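Local coordinates for Lactamase_B domain-containing protein (Bacillus lehensis G1, PDB 7EV5), which is a two-zinc hydrolase of the metallo-beta-lactamase superfamily with dual activity, resembling both B3 metallo-beta-lactamases and glyoxalase II, at residues A[10-15]-A[57-62]; A[26-31]-A[50-55]. One frame throughout, in Å; residues are numbered along the deposited sequence.

Interaction 1: A[10-15]-A[57-62]. With ZN (zinc ion), chain C.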
ATOM      1  N   ILE A  10      -0.799   3.989 -14.480  1.00 16.62           N
ATOM      2  CA  ILE A  10      -1.478   2.802 -13.968  1.00 18.05           C
ATOM      3  C   ILE A  10      -2.680   3.169 -13.105  1.00 14.48           C
ATOM      4  O   ILE A  10      -3.605   2.359 -12.947  1.00 15.29           O
ATOM      5  CB  ILE A  10      -0.471   1.910 -13.213  1.00 17.54           C
ATOM      6  CG1 ILE A  10       0.771   1.654 -14.072  1.00 22.67           C
ATOM      7  CG2 ILE A  10      -1.115   0.593 -12.767  1.00 14.37           C
ATOM      8  CD1 ILE A  10       0.501   0.811 -15.296  1.00 26.58           C
ATOM      9  N   GLN A  11      -2.695   4.384 -12.552  1.00 14.64           N
ATOM     10  CA  GLN A  11      -3.764   4.873 -11.684  1.00 12.74           C
ATOM     11  C   GLN A  11      -3.834   4.120 -10.359  1.00 12.79           C
ATOM     12  O   GLN A  11      -4.902   4.028  -9.747  1.00 14.87           O
ATOM     13  CB  GLN A  11      -5.126   4.923 -12.386  1.00 16.29           C
ATOM     14  CG  GLN A  11      -5.213   6.011 -13.458  1.00 17.34           C
ATOM     15  CD  GLN A  11      -5.358   7.400 -12.856  1.00 15.49           C
ATOM     16  OE1 GLN A  11      -6.442   7.787 -12.425  1.00 20.57           O
ATOM     17  NE2 GLN A  11      -4.267   8.150 -12.818  1.00 15.85           N
ATOM     18  N   THR A  12      -2.693   3.591  -9.918  1.00 11.81           N
ATOM     19  CA  THR A  12      -2.597   2.976  -8.603  1.00 11.02           C
ATOM     20  C   THR A  12      -3.035   3.959  -7.527  1.00  9.07           C
ATOM     21  O   THR A  12      -2.680   5.145  -7.561  1.00 10.24           O
ATOM     22  CB  THR A  12      -1.147   2.578  -8.366  1.00 10.33           C
ATOM     23  OG1 THR A  12      -0.751   1.671  -9.403  1.00 12.50           O
ATOM     24  CG2 THR A  12      -0.965   1.881  -7.011  1.00 11.37           C
ATOM     25  N   ASN A  13      -3.792   3.455  -6.556  1.00  9.61           N
ATOM     26  CA  ASN A  13      -4.315   4.296  -5.480  1.00  9.86           C
ATOM     27  C   ASN A  13      -3.229   4.541  -4.441  1.00 12.72           C
ATOM     28  O   ASN A  13      -2.834   3.619  -3.719  1.00 11.50           O
ATOM     29  CB  ASN A  13      -5.488   3.608  -4.793  1.00 10.66           C
ATOM     30  CG  ASN A  13      -6.680   3.437  -5.694  1.00 10.73           C
ATOM     31  OD1 ASN A  13      -7.050   4.357  -6.418  1.00 12.88           O
ATOM     32  ND2 ASN A  13      -7.301   2.267  -5.647  1.00 12.52           N
ATOM     33  N   ALA A  14      -2.753   5.776  -4.350  1.00 11.09           N
ATOM     34  CA  ALA A  14      -2.137   6.209  -3.108  1.00  9.71           C
ATOM     35  C   ALA A  14      -3.240   6.546  -2.120  1.00 10.63           C
ATOM     36  O   ALA A  14      -4.399   6.740  -2.489  1.00 10.47           O
ATOM     37  CB  ALA A  14      -1.292   7.464  -3.338  1.00  9.37           C
ATOM     38  N   TYR A  15      -2.877   6.626  -0.848  1.00  8.47           N
ATOM     39  CA  TYR A  15      -3.813   7.070   0.177  1.00  8.26           C
ATOM     40  C   TYR A  15      -3.128   8.085   1.070  1.00  8.62           C
ATOM     41  O   TYR A  15      -1.947   7.944   1.391  1.00 10.21           O
ATOM     42  CB  TYR A  15      -4.349   5.903   1.036  1.00  9.76           C
ATOM     43  CG  TYR A  15      -5.202   4.991   0.213  1.00  9.26           C
ATOM     44  CD1 TYR A  15      -6.540   5.276  -0.006  1.00 10.14           C
ATOM     45  CD2 TYR A  15      -4.661   3.871  -0.396  1.00  8.88           C
ATOM     46  CE1 TYR A  15      -7.315   4.465  -0.795  1.00 10.60           C
ATOM     47  CE2 TYR A  15      -5.431   3.058  -1.204  1.00  8.11           C
ATOM     48  CZ  TYR A  15      -6.765   3.352  -1.391  1.00 10.57           C
ATOM     49  OH  TYR A  15      -7.561   2.551  -2.194  1.00 11.13           O
ATOM     50  N   PHE A  57       6.652  -1.310  -8.883  1.00  9.07           N
ATOM     51  CA  PHE A  57       6.953   0.010  -9.444  1.00  9.97           C
ATOM     52  C   PHE A  57       5.758   0.962  -9.376  1.00  9.55           C
ATOM     53  O   PHE A  57       5.934   2.176  -9.203  1.00 10.89           O
ATOM     54  CB  PHE A  57       7.437  -0.137 -10.894  1.00 11.35           C
ATOM     55  CG  PHE A  57       6.335  -0.494 -11.865  1.00 10.68           C
ATOM     56  CD1 PHE A  57       5.677   0.493 -12.601  1.00 12.74           C
ATOM     57  CD2 PHE A  57       5.944  -1.816 -12.026  1.00 12.44           C
ATOM     58  CE1 PHE A  57       4.660   0.157 -13.482  1.00 14.60           C
ATOM     59  CE2 PHE A  57       4.923  -2.159 -12.904  1.00 13.59           C
ATOM     60  CZ  PHE A  57       4.277  -1.170 -13.632  1.00 14.09           C
ATOM     61  N   ASP A  58       4.540   0.448  -9.558  1.00  8.41           N
ATOM     62  CA  ASP A  58       3.366   1.306  -9.621  1.00  9.55           C
ATOM     63  C   ASP A  58       2.969   1.854  -8.261  1.00 10.89           C
ATOM     64  O   ASP A  58       2.068   2.694  -8.183  1.00 10.16           O
ATOM     65  CB  ASP A  58       2.195   0.575 -10.303  1.00 10.12           C
ATOM     66  CG  ASP A  58       1.792  -0.706  -9.584  1.00  8.82           C
ATOM     67  OD1 ASP A  58       2.664  -1.593  -9.422  1.00 12.33           O
ATOM     68  OD2 ASP A  58       0.594  -0.813  -9.221  1.00 10.05           O
ATOM     69  N   HIS A  59       3.633   1.413  -7.195  1.00  8.89           N
ATOM     70  CA  HIS A  59       3.389   1.917  -5.853  1.00  8.01           C
ATOM     71  C   HIS A  59       4.503   2.808  -5.328  1.00  8.58           C
ATOM     72  O   HIS A  59       4.366   3.342  -4.219  1.00  8.71           O
ATOM     73  CB  HIS A  59       3.139   0.744  -4.886  1.00  9.78           C
ATOM     74  CG  HIS A  59       1.938  -0.066  -5.262  1.00  8.62           C
ATOM     75  ND1 HIS A  59       0.769  -0.077  -4.530  1.00  8.18           N
ATOM     76  CD2 HIS A  59       1.712  -0.843  -6.345  1.00  9.18           C
ATOM     77  CE1 HIS A  59      -0.123  -0.838  -5.144  1.00  8.53           C
ATOM     78  NE2 HIS A  59       0.420  -1.304  -6.256  1.00  7.89           N
ATOM     79  N   ILE A  60       5.589   3.005  -6.085  1.00  9.35           N
ATOM     80  CA  ILE A  60       6.800   3.633  -5.560  1.00  9.40           C
ATOM     81  C   ILE A  60       7.328   4.769  -6.420  1.00 13.01           C
ATOM     82  O   ILE A  60       8.329   5.389  -6.048  1.00 11.70           O
ATOM     83  CB  ILE A  60       7.928   2.618  -5.299  1.00  8.50           C
ATOM     84  CG1 ILE A  60       8.447   2.088  -6.642  1.00 10.71           C
ATOM     85  CG2 ILE A  60       7.443   1.510  -4.366  1.00 11.40           C
ATOM     86  CD1 ILE A  60       9.721   1.278  -6.536  1.00 12.40           C
ATOM     87  N   GLY A  61       6.704   5.064  -7.557  1.00 11.62           N
ATOM     88  CA  GLY A  61       7.308   6.001  -8.497  1.00 11.68           C
ATOM     89  C   GLY A  61       7.459   7.413  -7.969  1.00 12.79           C
ATOM     90  O   GLY A  61       8.333   8.152  -8.427  1.00 14.24           O
ATOM     91  N   ALA A  62       6.631   7.806  -7.003  1.00 11.02           N
ATOM     92  CA  ALA A  62       6.708   9.132  -6.401  1.00 11.30           C
ATOM     93  C   ALA A  62       7.430   9.144  -5.054  1.00 12.26           C
ATOM     94  O   ALA A  62       7.487  10.194  -4.406  1.00 13.79           O
ATOM     95  CB  ALA A  62       5.307   9.722  -6.259  1.00 12.71           C
TER
HETATM   96 ZN    ZN C 302      -0.356  -2.417  -7.800  1.00 11.60          ZN
HETATM   97  O   HOH W   1       1.159  -3.635  -8.275  1.00 11.56           O

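Interaction 2: A[26-31]-A[50-55]. With ZN (zinc ion), chain B.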
ATOM      1  N   ILE A  26       1.161   8.810   4.424  1.00 10.94           N
ATOM      2  CA  ILE A  26       1.052   8.587   2.985  1.00 11.24           C
ATOM      3  C   ILE A  26       1.279   7.108   2.714  1.00 10.26           C
ATOM      4  O   ILE A  26       2.261   6.541   3.202  1.00 10.51           O
ATOM      5  CB  ILE A  26       2.087   9.426   2.218  1.00 10.46           C
ATOM      6  CG1 ILE A  26       1.889  10.928   2.480  1.00 11.55           C
ATOM      7  CG2 ILE A  26       2.013   9.100   0.732  1.00 11.84           C
ATOM      8  CD1 ILE A  26       3.015  11.806   1.921  1.00 13.76           C
ATOM      9  N   PHE A  27       0.389   6.488   1.933  1.00  8.72           N
ATOM     10  CA  PHE A  27       0.549   5.103   1.495  1.00  7.81           C
ATOM     11  C   PHE A  27       0.762   5.068  -0.006  1.00  8.98           C
ATOM     12  O   PHE A  27       0.026   5.721  -0.751  1.00 10.10           O
ATOM     13  CB  PHE A  27      -0.704   4.283   1.811  1.00 10.85           C
ATOM     14  CG  PHE A  27      -0.994   4.174   3.269  1.00  9.21           C
ATOM     15  CD1 PHE A  27      -0.536   3.098   4.005  1.00 10.91           C
ATOM     16  CD2 PHE A  27      -1.700   5.170   3.916  1.00  9.41           C
ATOM     17  CE1 PHE A  27      -0.798   3.012   5.359  1.00 10.29           C
ATOM     18  CE2 PHE A  27      -1.955   5.095   5.273  1.00 10.20           C
ATOM     19  CZ  PHE A  27      -1.510   4.012   5.990  1.00 12.40           C
ATOM     20  N   ASP A  28       1.753   4.299  -0.441  1.00  8.79           N
ATOM     21  CA  ASP A  28       1.928   3.940  -1.843  1.00  8.52           C
ATOM     22  C   ASP A  28       1.876   5.109  -2.830  1.00  9.43           C
ATOM     23  O   ASP A  28       1.017   5.135  -3.720  1.00 10.25           O
ATOM     24  CB  ASP A  28       0.920   2.870  -2.253  1.00  9.56           C
ATOM     25  CG  ASP A  28       1.121   1.550  -1.535  1.00  7.81           C
ATOM     26  OD1 ASP A  28       2.005   1.443  -0.663  1.00  8.92           O
ATOM     27  OD2 ASP A  28       0.372   0.593  -1.844  1.00  9.13           O
ATOM     28  N   PRO A  29       2.771   6.093  -2.699  1.00  9.12           N
ATOM     29  CA  PRO A  29       2.848   7.173  -3.694  1.00 10.10           C
ATOM     30  C   PRO A  29       3.504   6.693  -4.983  1.00  8.57           C
ATOM     31  O   PRO A  29       4.734   6.651  -5.085  1.00 10.33           O
ATOM     32  CB  PRO A  29       3.690   8.232  -2.974  1.00 11.35           C
ATOM     33  CG  PRO A  29       4.613   7.450  -2.094  1.00  9.42           C
ATOM     34  CD  PRO A  29       3.862   6.175  -1.713  1.00  9.83           C
ATOM     35  N   GLY A  30       2.679   6.316  -5.959  1.00 11.21           N
ATOM     36  CA  GLY A  30       3.142   5.492  -7.057  1.00 10.85           C
ATOM     37  C   GLY A  30       3.574   6.211  -8.319  1.00 10.54           C
ATOM     38  O   GLY A  30       4.316   5.649  -9.123  1.00 12.85           O
ATOM     39  N   GLY A  31       3.107   7.441  -8.498  1.00 13.57           N
ATOM     40  CA  GLY A  31       3.387   8.201  -9.704  1.00 15.27           C
ATOM     41  C   GLY A  31       2.881   9.609  -9.506  1.00 13.77           C
ATOM     42  O   GLY A  31       2.406   9.969  -8.428  1.00 13.05           O
ATOM     43  N   ILE A  50       5.997   7.675   4.857  1.00 10.24           N
ATOM     44  CA  ILE A  50       5.492   6.911   3.720  1.00  9.35           C
ATOM     45  C   ILE A  50       5.472   5.450   4.141  1.00  9.36           C
ATOM     46  O   ILE A  50       6.514   4.896   4.521  1.00  9.55           O
ATOM     47  CB  ILE A  50       6.385   7.083   2.486  1.00  9.48           C
ATOM     48  CG1 ILE A  50       6.376   8.540   2.027  1.00 11.93           C
ATOM     49  CG2 ILE A  50       5.942   6.139   1.364  1.00 10.82           C
ATOM     50  CD1 ILE A  50       7.513   8.872   1.099  1.00 11.45           C
ATOM     51  N   LEU A  51       4.298   4.825   4.079  1.00  7.71           N
ATOM     52  CA  LEU A  51       4.140   3.406   4.365  1.00  9.54           C
ATOM     53  C   LEU A  51       3.850   2.699   3.049  1.00  8.57           C
ATOM     54  O   LEU A  51       2.902   3.054   2.344  1.00  9.43           O
ATOM     55  CB  LEU A  51       2.994   3.175   5.351  1.00  9.63           C
ATOM     56  CG  LEU A  51       3.092   3.816   6.740  1.00 14.83           C
ATOM     57  CD1 LEU A  51       2.005   3.275   7.653  1.00 12.71           C
ATOM     58  CD2 LEU A  51       4.475   3.644   7.360  1.00 19.77           C
ATOM     59  N   LEU A  52       4.674   1.721   2.706  1.00  8.42           N
ATOM     60  CA  LEU A  52       4.498   0.997   1.458  1.00  7.84           C
ATOM     61  C   LEU A  52       3.863  -0.354   1.737  1.00  7.94           C
ATOM     62  O   LEU A  52       4.374  -1.137   2.550  1.00  9.48           O
ATOM     63  CB  LEU A  52       5.841   0.795   0.761  1.00  8.72           C
ATOM     64  CG  LEU A  52       6.539   2.070   0.294  1.00  8.04           C
ATOM     65  CD1 LEU A  52       7.864   1.706  -0.333  1.00  9.53           C
ATOM     66  CD2 LEU A  52       5.663   2.876  -0.681  1.00  9.72           C
ATOM     67  N   THR A  53       2.760  -0.639   1.052  1.00  7.87           N
ATOM     68  CA  THR A  53       2.209  -1.986   1.135  1.00  8.59           C
ATOM     69  C   THR A  53       3.144  -2.988   0.482  1.00  8.19           C
ATOM     70  O   THR A  53       3.252  -4.136   0.936  1.00  8.45           O
ATOM     71  CB  THR A  53       0.816  -2.061   0.494  1.00  8.96           C
ATOM     72  OG1 THR A  53       0.904  -1.816  -0.920  1.00  9.40           O
ATOM     73  CG2 THR A  53      -0.137  -1.076   1.142  1.00 10.25           C
ATOM     74  N   HIS A  54       3.811  -2.575  -0.592  1.00  8.03           N
ATOM     75  CA  HIS A  54       4.777  -3.386  -1.319  1.00  7.65           C
ATOM     76  C   HIS A  54       5.523  -2.471  -2.278  1.00  6.53           C
ATOM     77  O   HIS A  54       5.189  -1.287  -2.420  1.00  9.14           O
ATOM     78  CB  HIS A  54       4.151  -4.622  -2.001  1.00  8.30           C
ATOM     79  CG  HIS A  54       3.192  -4.338  -3.132  1.00  6.98           C
ATOM     80  ND1 HIS A  54       2.064  -3.555  -3.000  1.00  8.84           N
ATOM     81  CD2 HIS A  54       3.160  -4.824  -4.397  1.00  8.82           C
ATOM     82  CE1 HIS A  54       1.392  -3.557  -4.139  1.00  8.56           C
ATOM     83  NE2 HIS A  54       2.045  -4.305  -5.010  1.00  8.58           N
ATOM     84  N   ALA A  55       6.531  -3.032  -2.949  1.00  8.36           N
ATOM     85  CA  ALA A  55       7.479  -2.226  -3.706  1.00 10.28           C
ATOM     86  C   ALA A  55       7.389  -2.439  -5.208  1.00 10.51           C
ATOM     87  O   ALA A  55       8.349  -2.144  -5.929  1.00 11.07           O
ATOM     88  CB  ALA A  55       8.909  -2.424  -3.205  1.00 10.71           C
TER
HETATM   89 ZN    ZN B 301       1.594  -4.948  -6.920  1.00 11.09          ZN
HETATM   90  O   HOH W   1       1.159  -3.635  -8.275  1.00 11.56           O

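Interaction 1: A[10-15]-A[57-62]
Thr12 sets its methyl group over one face of the His59 imidazole: CG2 stands 3.5 Å from the ring centroid and only 14° off the ring normal, a CH-pi contact. Asp58 and His59 close the His-X-His-X-Asp-His zinc motif of the metallo-beta-lactamase fold, in the turn that leads from strand 46-51 to helix 63-70, and Thr12, near the start of strand 12-18, packs against both. Threonine suits its place because its two branches do different work. With chi1 at -59°, CG2 lies anti to the backbone N and covers the histidine, while OG1 lies anti to the carbonyl carbon and donates a hydrogen bond of 2.8 Å to Asp58 OD2. That bond takes the anti lone pair of OD2, on the side away from the other carboxylate oxygen. The same OD2 binds the zinc ion at 2.3 Å, so metal and hydroxyl together restrict the rotation of the carboxylate.

His59 NE2 reaches the same zinc at 2.1 Å, and the other ring nitrogen, ND1, is hydrogen-bonded to Asp28 OD2. The imidazole is thus held by metal, second-shell aspartate and methyl group at once. Asp150 and His191 complete the protein ligands, and His191 also touches Ile10 and Thr12.

Farther from the metal the contact becomes apolar. Ile10 is branched at CB and can serve two neighbours: its CG2 methyl lies 4.1 Å from Asp58 CB, and CG1 approaches Phe57 CE1 obliquely at 4.2 Å. The second carboxylate oxygen of Asp58, OD1, accepts a 2.8 Å hydrogen bond from the water that ligates the zinc.

Interaction 2: A[26-31]-A[50-55]
The ends of strands 23-27 and 46-51 run parallel within segments 26-31 and 50-55, with Ile26 level with Ile50 and Phe27 with Leu51, and the pairing ends in two backbone bonds: Leu51 N to Ile26 O, 2.8 Å, and the longer, more bent Asp28 N to Leu51 O, 3.3 Å. Beyond them the strands give way to loops, and a side chain carries the connection on.

The Asp28 carboxylate grips Thr53 with both oxygens, each through its syn lone pair. OD1 accepts the backbone N of Thr53 at 2.8 Å, and OD2 accepts the hydroxyl OG1 at 2.6 Å. Aspartate is short enough to do this from just past the strand end, and threonine offers two donors on one residue. Its chi1 of 65° sets OG1 between the backbone N and carbonyl carbon, where the hydroxyl can also receive His54 ND1 at 2.9 Å, almost in the imidazole plane. That bond orients the ring and leaves NE2 turned to the zinc ion, 2.1 Å away; His56 and His131 also bind it, and Asp150 belongs to the same site. Asp28 and Thr53 are thus second-shell residues that position a first-shell histidine.

Apolar groups pack on both sides of the pair. Phe27 and Leu51 lie side by side on one, CE1 of the ring 3.6 Å from Leu51 CD1; Ile50 lies on the other, where Pro29 of the following loop lays CD against its CG2 at 3.7 Å.

The Phe27 side meets the second sheet, where its ring stacks on Phe147 of strand 145-149, while Ile26, Pro29 and Ile50 face helix 63-70, with Ile26 and Pro29 also touching helix 33-42.

In the fold
The two contacts lie about 7 Å apart, centre to centre, at the same end of one mixed sheet, in which strands 12-18, 23-27 and 46-51 are consecutive neighbours. Along the chain the segments come in the order 10-15, 26-31, 50-55, 57-62, so interaction 1 brackets interaction 2. Tyr15 O and Phe27 N, 2.8 Å apart, probably tie the first two strands together. Nearer the metals, Asp28 of interaction 2 supports both sites, His54 through Thr53 and His59 directly. One water bridges the two zinc ions, and the loop after strand 46-51 supplies ligands to both, forming a single dinuclear centre, consistent with a hydrolase.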